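Local atomic coordinates of periplasmic sugar-binding protein (Chloroflexus aurantiacus, PDB entry 4RXU), a protein that binds D-glucose in the cleft of a periplasmic binding protein fold and probably hands sugar on to an ABC-type transporter. Residues 42-47 / 296-301; 87-92 / 313-318; 339-342 / 346-349. One frame throughout, in Å; residues are numbered along the deposited sequence.

Contact 1: residues 42-47 / 296-301; sequences EPRWIQ and VFKDVR. With BGC (beta-D-glucopyranose), chain C.
Arg44 and Lys298 converge from the two segments on a single hydroxyl of the bound glucose. Arg44 NH2 donates to O3 of the sugar at 2.9 Å (N-H...O 152°), with O3 at the edge of the guanidinium and near its plane. Lys298 NZ reaches the same O3 at 3.0 Å and sugar O2 at 2.9 Å, so its ammonium bridges two adjacent hydroxyls. The two cationic chains run close, Arg44 NH2 lying 3.6 Å from Lys298 CE, but acceptors gather round them: Asp118 and Asp48 form salt bridges with Arg44, and Gln277 is hydrogen-bonded to Lys298 NZ. With CG of Arg44 opposite the backbone N (chi1 166°) and a bend at chi2, the guanidinium lies against the indole of Trp45, and Trp45 CZ3 sits over the centre of the guanidinium, 3.7 Å above its plane. Val300 CG2 comes obliquely from the opposing direction to 3.9 Å from Arg44 NE and also borders the amide of Gln47, which is hydrogen-bonded to Tyr357. At the far end of the sugar, Glu42 OE1 accepts the O6 hydroxyl at 2.6 Å. The same oxygen takes the indole N-H of Trp45 NE1 at 3.0 Å, from above the carboxylate plane, and pairs with Arg119. Were Glu42 an alanine, sugar O6 and Trp45 NE1 would probably lose their shared acceptor, and Arg119 this carboxylate mate. The contact thus sets one wall of the glucose pocket where the start of helix 44-59 faces the passage from strand 295-298 into helix 300-315, whose N-cap is Asp299; strand 332-343 runs antiparallel beside that strand, and helix 135-148 packs against Val296 and Lys298.

Contact 2: residues 87-92 / 313-318; sequences IKVLII and ALLQDQ
Lys88 and Val89 face Leu315 and Leu314 with CA separations of 7.0 and 7.3 Å, which brings the start of strand 89-92 against the last turn of helix 300-315. This is helix-on-sheet packing of the alpha/beta sandwich of the type I periplasmic binding proteins, at a place where the helix is ending. A Schellman motif closes it: Asp317, with positive phi, is the C-prime residue, Gln318 N bonds back to Ala313 O, and Asp317 N to Leu314 O. Val89 carries the centre of the contact. Its CG2, on the side of the backbone nitrogen and opposite the carbonyl carbon, enters between the two leucines, touching Leu314 CB at 3.8 Å and Leu315 CD2 at 4.0 Å. Val89 and Leu314 cross at about a right angle, and the nearest atom of Leu314 to the methyl is CB, at the root of its chain. No hydrogen bond spans the segments. Val33 of strand 29-37 also touches Leu315, while Lys113 and Ile115 of strand 113-117 touch Leu314, so the helix end rides over three neighbouring strands. Lys88 joins through its aliphatic root alone, then bends away: its CB lies 3.9 Å from Leu315 CD2.

Contact 3: residues 339-342 / 346-349; sequences PVVT and DNVR
Asn347 carries CG between its backbone nitrogen and carbonyl carbon (chi1 69°), and this rotation, with a small negative chi2, directs ND2 at the carbonyl oxygen of Thr342. The resulting hydrogen bond, Asn347 ND2 to Thr342 O, measures 2.9 Å and is fairly straight, with 163° at the hydrogen. The oxygen is approached in the carbonyl plane at a C=O...N angle of 148°, and it lies close to the plane of the Asn347 amide, so the two flat groups meet rim to rim, with neither laid over the other. The other end of the amide is also engaged: OD1 of Asn347 is hydrogen-bonded to Thr344 N, in a turn where Thr344 OG1 is itself bonded to Asp346 N, the bond that defines an ST turn. Gripped at both ends, the amide has its rotation fixed, and although Asn347 stands at the N-cap position of helix 348-354, its side chain makes no capping bond. Val341 adds only a loose touch from the strand: its side chain points toward the helix start, and its CG1 methyl lies 4.3 Å from the amide nitrogen ND2 of Asn347. Thr342 serves this contact through its backbone, while its hydroxyl is hydrogen-bonded to Gln141. The arrangement is a short strand-to-helix connection tied across its mouth by one asparagine, a small contact at the surface that buries only 73 Å². Beyond it, Arg349 forms a salt bridge with the terminal carboxylate of Pro367, whereas on the other side strand 332-343 pairs in parallel with strand 129-133 and antiparallel with strand 295-298, with helix 135-148 against Val340.

Contacts 1 and 3 touch: strands 295-298 and 332-343 are antiparallel neighbours, joined by a probable hydrogen bond from Phe297 N to Val341 O (2.7 Å), while Val296 CG1 packs on Val340 CB at 3.6 Å. Their centres are 14 Å apart. Contact 1 grips the glucose directly; the Val341 side chain of contact 3 stays about 14 Å from it. Contacts 1 and 2 share helix 300-315, one at its start by the sugar and the other at its end, with centres 23 Å apart and nearest atoms about 8 Å apart. Contact 2 lies farther from contact 3, about 17 Å between nearest atoms and 32 Å between centres. All three reach the same mixed sheet.

Contact 1: residues 42-47 / 296-301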
loop_
_atom_site.group_PDB
_atom_site.type_symbol
_atom_site.label_atom_id
_atom_site.label_comp_id
_atom_site.label_asym_id
_atom_site.label_seq_id
_atom_site.Cartn_x
_atom_site.Cartn_y
_atom_site.Cartn_z
ATOM N N GLU A 42 -10.031 5.399 3.154
ATOM C CA GLU A 42 -9.195 4.664 2.209
ATOM C C GLU A 42 -9.751 3.263 2.162
ATOM O O GLU A 42 -9.826 2.618 3.203
ATOM C CB GLU A 42 -7.721 4.644 2.649
ATOM C CG GLU A 42 -7.048 6.018 2.655
ATOM C CD GLU A 42 -5.687 6.023 3.339
ATOM O OE1 GLU A 42 -5.032 4.947 3.475
ATOM O OE2 GLU A 42 -5.269 7.139 3.727
ATOM N N PRO A 43 -10.140 2.784 0.969
ATOM C CA PRO A 43 -10.862 1.495 0.934
ATOM C C PRO A 43 -10.104 0.310 1.546
ATOM O O PRO A 43 -10.705 -0.613 2.070
ATOM C CB PRO A 43 -11.062 1.255 -0.563
ATOM C CG PRO A 43 -11.125 2.610 -1.149
ATOM C CD PRO A 43 -10.269 3.516 -0.302
ATOM N N ARG A 44 -8.775 0.361 1.480
ATOM C CA ARG A 44 -7.930 -0.731 1.946
ATOM C C ARG A 44 -8.351 -1.186 3.337
ATOM O O ARG A 44 -8.480 -2.386 3.574
ATOM C CB ARG A 44 -6.452 -0.320 1.956
ATOM C CG ARG A 44 -5.519 -1.256 2.726
ATOM C CD ARG A 44 -5.510 -2.702 2.248
ATOM N NE ARG A 44 -4.960 -3.526 3.313
ATOM C CZ ARG A 44 -3.671 -3.695 3.597
ATOM N NH1 ARG A 44 -3.333 -4.389 4.684
ATOM N NH2 ARG A 44 -2.708 -3.210 2.822
ATOM N N TRP A 45 -8.582 -0.220 4.239
ATOM C CA TRP A 45 -8.785 -0.580 5.654
ATOM C C TRP A 45 -10.130 -1.228 5.931
ATOM O O TRP A 45 -10.286 -1.888 6.949
ATOM C CB TRP A 45 -8.492 0.589 6.617
ATOM C CG TRP A 45 -7.216 1.211 6.186
ATOM C CD1 TRP A 45 -7.072 2.418 5.611
ATOM C CD2 TRP A 45 -5.934 0.564 6.089
ATOM N NE1 TRP A 45 -5.771 2.598 5.189
ATOM C CE2 TRP A 45 -5.057 1.468 5.479
ATOM C CE3 TRP A 45 -5.444 -0.681 6.481
ATOM C CZ2 TRP A 45 -3.733 1.160 5.223
ATOM C CZ3 TRP A 45 -4.128 -0.978 6.238
ATOM C CH2 TRP A 45 -3.288 -0.068 5.619
ATOM N N ILE A 46 -11.075 -1.058 5.018
ATOM C CA ILE A 46 -12.325 -1.793 5.068
ATOM C C ILE A 46 -12.067 -3.289 4.854
ATOM O O ILE A 46 -12.701 -4.124 5.505
ATOM C CB ILE A 46 -13.330 -1.230 4.040
ATOM C CG1 ILE A 46 -13.487 0.293 4.186
ATOM C CG2 ILE A 46 -14.677 -1.902 4.205
ATOM C CD1 ILE A 46 -13.950 0.775 5.538
ATOM N N GLN A 47 -11.120 -3.625 3.973
ATOM C CA GLN A 47 -10.743 -5.028 3.788
ATOM C C GLN A 47 -10.209 -5.594 5.108
ATOM O O GLN A 47 -10.661 -6.639 5.594
ATOM C CB GLN A 47 -9.709 -5.210 2.696
ATOM C CG GLN A 47 -10.133 -4.817 1.285
ATOM C CD GLN A 47 -9.251 -5.506 0.256
ATOM O OE1 GLN A 47 -9.086 -6.742 0.288
ATOM N NE2 GLN A 47 -8.664 -4.726 -0.644
ATOM N N VAL A 296 -1.521 -5.618 -7.839
ATOM C CA VAL A 296 -0.743 -6.443 -6.933
ATOM C C VAL A 296 -1.666 -6.919 -5.806
ATOM O O VAL A 296 -2.210 -6.120 -5.041
ATOM C CB VAL A 296 0.530 -5.764 -6.397
ATOM C CG1 VAL A 296 1.231 -6.708 -5.440
ATOM C CG2 VAL A 296 1.461 -5.395 -7.552
ATOM N N PHE A 297 -1.861 -8.235 -5.742
ATOM C CA PHE A 297 -2.739 -8.855 -4.752
ATOM C C PHE A 297 -1.948 -9.075 -3.481
ATOM O O PHE A 297 -0.914 -9.722 -3.503
ATOM C CB PHE A 297 -3.247 -10.201 -5.282
ATOM C CG PHE A 297 -3.955 -11.061 -4.260
ATOM C CD1 PHE A 297 -4.980 -10.537 -3.476
ATOM C CD2 PHE A 297 -3.601 -12.393 -4.080
ATOM C CE1 PHE A 297 -5.628 -11.327 -2.547
ATOM C CE2 PHE A 297 -4.260 -13.186 -3.147
ATOM C CZ PHE A 297 -5.261 -12.643 -2.377
ATOM N N LYS A 298 -2.458 -8.527 -2.383
ATOM C CA LYS A 298 -1.888 -8.662 -1.048
ATOM C C LYS A 298 -2.939 -9.354 -0.180
ATOM O O LYS A 298 -3.990 -8.774 0.090
ATOM C CB LYS A 298 -1.503 -7.283 -0.492
ATOM C CG LYS A 298 -0.751 -6.404 -1.495
ATOM C CD LYS A 298 0.029 -5.255 -0.907
ATOM C CE LYS A 298 -0.843 -4.350 -0.070
ATOM N NZ LYS A 298 -0.081 -3.112 0.263
ATOM N N ASP A 299 -2.697 -10.614 0.175
ATOM C CA ASP A 299 -3.728 -11.413 0.806
ATOM C C ASP A 299 -3.908 -10.968 2.248
ATOM O O ASP A 299 -3.189 -11.388 3.143
ATOM C CB ASP A 299 -3.385 -12.907 0.692
ATOM C CG ASP A 299 -4.538 -13.812 1.042
ATOM O OD1 ASP A 299 -5.457 -13.373 1.783
ATOM O OD2 ASP A 299 -4.519 -14.970 0.567
ATOM N N VAL A 300 -4.891 -10.094 2.438
ATOM C CA VAL A 300 -5.214 -9.548 3.752
ATOM C C VAL A 300 -5.603 -10.628 4.749
ATOM O O VAL A 300 -5.436 -10.454 5.951
ATOM C CB VAL A 300 -6.295 -8.438 3.628
ATOM C CG1 VAL A 300 -6.715 -7.928 5.002
ATOM C CG2 VAL A 300 -5.783 -7.267 2.796
ATOM N N ARG A 301 -6.118 -11.759 4.284
ATOM C CA ARG A 301 -6.369 -12.866 5.219
ATOM C C ARG A 301 -5.090 -13.318 5.933
ATOM O O ARG A 301 -5.094 -13.614 7.129
ATOM C CB ARG A 301 -6.989 -14.079 4.500
ATOM C CG ARG A 301 -8.259 -13.751 3.747
ATOM C CD ARG A 301 -8.733 -14.926 2.927
ATOM N NE ARG A 301 -7.771 -15.269 1.895
ATOM C CZ ARG A 301 -7.923 -16.248 1.018
ATOM N NH1 ARG A 301 -9.011 -17.018 1.056
ATOM N NH2 ARG A 301 -6.965 -16.470 0.125
HETATM C C2 BGC C . -1.368 0.067 2.044
HETATM C C3 BGC C . -2.029 -0.088 0.689
HETATM C C4 BGC C . -3.139 0.944 0.552
HETATM C C5 BGC C . -2.626 2.351 0.862
HETATM C C6 BGC C . -3.719 3.397 0.902
HETATM C C1 BGC C . -0.835 1.489 2.043
HETATM O O1 BGC C . 0.015 1.748 3.121
HETATM O O2 BGC C . -0.320 -0.900 2.175
HETATM O O3 BGC C . -2.545 -1.413 0.599
HETATM O O4 BGC C . -3.576 0.963 -0.821
HETATM O O5 BGC C . -1.956 2.372 2.107
HETATM O O6 BGC C . -4.812 2.993 1.730
#

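Contact 2: residues 87-92 / 313-318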
loop_
_atom_site.group_PDB
_atom_site.type_symbol
_atom_site.label_atom_id
_atom_site.label_comp_id
_atom_site.label_asym_id
_atom_site.label_seq_id
_atom_site.Cartn_x
_atom_site.Cartn_y
_atom_site.Cartn_z
ATOM N N ILE A 87 -5.572 -3.514 27.619
ATOM C CA ILE A 87 -4.885 -4.279 26.586
ATOM C C ILE A 87 -3.431 -4.568 26.943
ATOM O O ILE A 87 -2.749 -3.770 27.579
ATOM C CB ILE A 87 -4.987 -3.695 25.162
ATOM C CG1 ILE A 87 -4.171 -2.404 24.976
ATOM C CG2 ILE A 87 -6.450 -3.578 24.733
ATOM C CD1 ILE A 87 -3.925 -2.109 23.504
ATOM N N LYS A 88 -2.975 -5.736 26.511
ATOM C CA LYS A 88 -1.585 -6.146 26.625
ATOM C C LYS A 88 -0.852 -6.132 25.299
ATOM O O LYS A 88 0.380 -6.137 25.279
ATOM C CB LYS A 88 -1.503 -7.555 27.217
ATOM C CG LYS A 88 -2.057 -7.682 28.636
ATOM C CD LYS A 88 -1.406 -6.689 29.577
ATOM C CE LYS A 88 -2.067 -6.687 30.946
ATOM N NZ LYS A 88 -2.247 -5.286 31.423
ATOM N N VAL A 89 -1.606 -6.124 24.198
ATOM C CA VAL A 89 -1.016 -6.095 22.849
ATOM C C VAL A 89 -1.816 -5.113 22.016
ATOM O O VAL A 89 -3.040 -5.180 21.972
ATOM C CB VAL A 89 -1.076 -7.465 22.144
ATOM C CG1 VAL A 89 -0.429 -7.389 20.765
ATOM C CG2 VAL A 89 -0.400 -8.566 22.962
ATOM N N LEU A 90 -1.097 -4.228 21.338
ATOM C CA LEU A 90 -1.668 -3.249 20.419
ATOM C C LEU A 90 -1.284 -3.652 18.999
ATOM O O LEU A 90 -0.092 -3.789 18.708
ATOM C CB LEU A 90 -1.104 -1.858 20.719
ATOM C CG LEU A 90 -1.504 -0.737 19.754
ATOM C CD1 LEU A 90 -2.995 -0.418 19.786
ATOM C CD2 LEU A 90 -0.644 0.477 20.052
ATOM N N ILE A 91 -2.281 -3.839 18.131
ATOM C CA ILE A 91 -2.041 -3.979 16.685
ATOM C C ILE A 91 -2.447 -2.639 16.078
ATOM O O ILE A 91 -3.607 -2.219 16.194
ATOM C CB ILE A 91 -2.896 -5.111 16.099
ATOM C CG1 ILE A 91 -2.486 -6.469 16.695
ATOM C CG2 ILE A 91 -2.806 -5.120 14.580
ATOM C CD1 ILE A 91 -3.570 -7.520 16.545
ATOM N N ILE A 92 -1.492 -1.951 15.460
ATOM C CA ILE A 92 -1.724 -0.571 15.020
ATOM C C ILE A 92 -1.150 -0.280 13.633
ATOM O O ILE A 92 0.045 -0.479 13.401
ATOM C CB ILE A 92 -1.191 0.473 16.044
ATOM C CG1 ILE A 92 -1.399 1.898 15.509
ATOM C CG2 ILE A 92 0.269 0.216 16.437
ATOM C CD1 ILE A 92 -1.252 2.958 16.582
ATOM N N ALA A 313 0.350 -15.184 20.706
ATOM C CA ALA A 313 1.627 -15.663 21.268
ATOM C C ALA A 313 2.064 -14.762 22.428
ATOM O O ALA A 313 2.398 -15.231 23.523
ATOM C CB ALA A 313 2.715 -15.747 20.191
ATOM N N LEU A 314 2.027 -13.458 22.207
ATOM C CA LEU A 314 2.395 -12.514 23.271
ATOM C C LEU A 314 1.507 -12.587 24.505
ATOM O O LEU A 314 1.981 -12.434 25.618
ATOM C CB LEU A 314 2.423 -11.102 22.704
ATOM C CG LEU A 314 3.498 -10.875 21.648
ATOM C CD1 LEU A 314 3.206 -9.636 20.832
ATOM C CD2 LEU A 314 4.864 -10.745 22.277
ATOM N N LEU A 315 0.222 -12.840 24.302
ATOM C CA LEU A 315 -0.700 -12.978 25.417
ATOM C C LEU A 315 -0.366 -14.182 26.281
ATOM O O LEU A 315 -0.622 -14.191 27.486
ATOM C CB LEU A 315 -2.121 -13.106 24.896
ATOM C CG LEU A 315 -2.737 -11.820 24.338
ATOM C CD1 LEU A 315 -4.132 -12.170 23.829
ATOM C CD2 LEU A 315 -2.793 -10.693 25.371
ATOM N N GLN A 316 0.204 -15.189 25.623
ATOM C CA GLN A 316 0.680 -16.426 26.261
ATOM C C GLN A 316 2.117 -16.313 26.770
ATOM O O GLN A 316 2.727 -17.316 27.133
ATOM C CB GLN A 316 0.607 -17.585 25.265
ATOM C CG GLN A 316 -0.807 -18.003 24.910
ATOM C CD GLN A 316 -0.891 -18.933 23.709
ATOM O OE1 GLN A 316 -1.820 -19.737 23.615
ATOM N NE2 GLN A 316 0.070 -18.840 22.793
ATOM N N ASP A 317 2.663 -15.100 26.791
ATOM C CA ASP A 317 4.028 -14.870 27.260
ATOM C C ASP A 317 5.066 -15.617 26.390
ATOM O O ASP A 317 6.137 -16.032 26.855
ATOM C CB ASP A 317 4.143 -15.248 28.744
ATOM C CG ASP A 317 3.265 -14.381 29.641
ATOM O OD1 ASP A 317 3.427 -13.137 29.613
ATOM O OD2 ASP A 317 2.424 -14.944 30.385
ATOM N N GLN A 318 4.721 -15.768 25.116
ATOM C CA GLN A 318 5.628 -16.327 24.097
ATOM C C GLN A 318 5.932 -15.265 23.001
ATOM O O GLN A 318 5.233 -14.275 22.856
ATOM C CB GLN A 318 5.034 -17.623 23.504
ATOM C CG GLN A 318 4.808 -18.727 24.543
ATOM C CD GLN A 318 4.152 -19.979 23.990
ATOM O OE1 GLN A 318 3.662 -20.005 22.864
ATOM N NE2 GLN A 318 4.140 -21.024 24.797
#

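Contact 3: residues 339-342 / 346-349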
loop_
_atom_site.group_PDB
_atom_site.type_symbol
_atom_site.label_atom_id
_atom_site.label_comp_id
_atom_site.label_asym_id
_atom_site.label_seq_id
_atom_site.Cartn_x
_atom_site.Cartn_y
_atom_site.Cartn_z
ATOM N N PRO A 339 4.019 -12.493 1.202
ATOM C CA PRO A 339 4.301 -12.109 -0.172
ATOM C C PRO A 339 3.144 -11.469 -0.906
ATOM O O PRO A 339 1.984 -11.463 -0.452
ATOM C CB PRO A 339 4.662 -13.434 -0.840
ATOM C CG PRO A 339 3.968 -14.464 -0.071
ATOM C CD PRO A 339 4.005 -13.961 1.345
ATOM N N VAL A 340 3.481 -10.960 -2.079
ATOM C CA VAL A 340 2.518 -10.272 -2.933
ATOM C C VAL A 340 2.598 -10.831 -4.365
ATOM O O VAL A 340 3.653 -11.316 -4.792
ATOM C CB VAL A 340 2.715 -8.735 -2.908
ATOM C CG1 VAL A 340 2.654 -8.230 -1.476
ATOM C CG2 VAL A 340 4.014 -8.305 -3.603
ATOM N N VAL A 341 1.474 -10.764 -5.087
ATOM C CA VAL A 341 1.348 -11.456 -6.375
ATOM C C VAL A 341 0.720 -10.560 -7.412
ATOM O O VAL A 341 -0.306 -9.927 -7.170
ATOM C CB VAL A 341 0.467 -12.734 -6.211
ATOM C CG1 VAL A 341 0.192 -13.432 -7.530
ATOM C CG2 VAL A 341 1.163 -13.684 -5.265
ATOM N N THR A 342 1.322 -10.515 -8.585
ATOM C CA THR A 342 0.738 -9.752 -9.664
ATOM C C THR A 342 -0.479 -10.454 -10.271
ATOM O O THR A 342 -0.419 -11.613 -10.656
ATOM C CB THR A 342 1.754 -9.484 -10.769
ATOM O OG1 THR A 342 2.708 -8.535 -10.293
ATOM C CG2 THR A 342 1.069 -8.920 -12.024
ATOM N N ASP A 346 -5.015 -12.809 -16.966
ATOM C CA ASP A 346 -4.565 -14.193 -17.180
ATOM C C ASP A 346 -4.694 -15.068 -15.914
ATOM O O ASP A 346 -4.893 -16.268 -16.026
ATOM C CB ASP A 346 -3.131 -14.202 -17.731
ATOM C CG ASP A 346 -3.002 -13.410 -19.047
ATOM O OD1 ASP A 346 -3.958 -13.422 -19.865
ATOM O OD2 ASP A 346 -1.955 -12.753 -19.253
ATOM N N ASN A 347 -4.611 -14.459 -14.720
ATOM C CA ASN A 347 -4.621 -15.205 -13.453
ATOM C C ASN A 347 -5.600 -14.684 -12.412
ATOM O O ASN A 347 -5.539 -15.083 -11.261
ATOM C CB ASN A 347 -3.215 -15.337 -12.830
ATOM C CG ASN A 347 -2.685 -14.033 -12.318
ATOM O OD1 ASN A 347 -3.076 -12.996 -12.819
ATOM N ND2 ASN A 347 -1.814 -14.078 -11.311
ATOM N N VAL A 348 -6.511 -13.811 -12.808
ATOM C CA VAL A 348 -7.465 -13.291 -11.830
ATOM C C VAL A 348 -8.288 -14.409 -11.156
ATOM O O VAL A 348 -8.508 -14.407 -9.929
ATOM C CB VAL A 348 -8.341 -12.164 -12.386
ATOM C CG1 VAL A 348 -9.062 -12.581 -13.651
ATOM C CG2 VAL A 348 -9.320 -11.716 -11.322
ATOM N N ARG A 349 -8.714 -15.376 -11.955
ATOM C CA ARG A 349 -9.469 -16.470 -11.417
ATOM C C ARG A 349 -8.614 -17.304 -10.465
ATOM O O ARG A 349 -9.032 -17.547 -9.333
ATOM C CB ARG A 349 -10.075 -17.333 -12.527
ATOM C CG ARG A 349 -10.979 -18.422 -11.964
ATOM C CD ARG A 349 -11.600 -19.217 -13.085
ATOM N NE ARG A 349 -12.584 -18.432 -13.814
ATOM C CZ ARG A 349 -13.852 -18.274 -13.441
ATOM N NH1 ARG A 349 -14.298 -18.838 -12.319
ATOM N NH2 ARG A 349 -14.677 -17.540 -14.189
#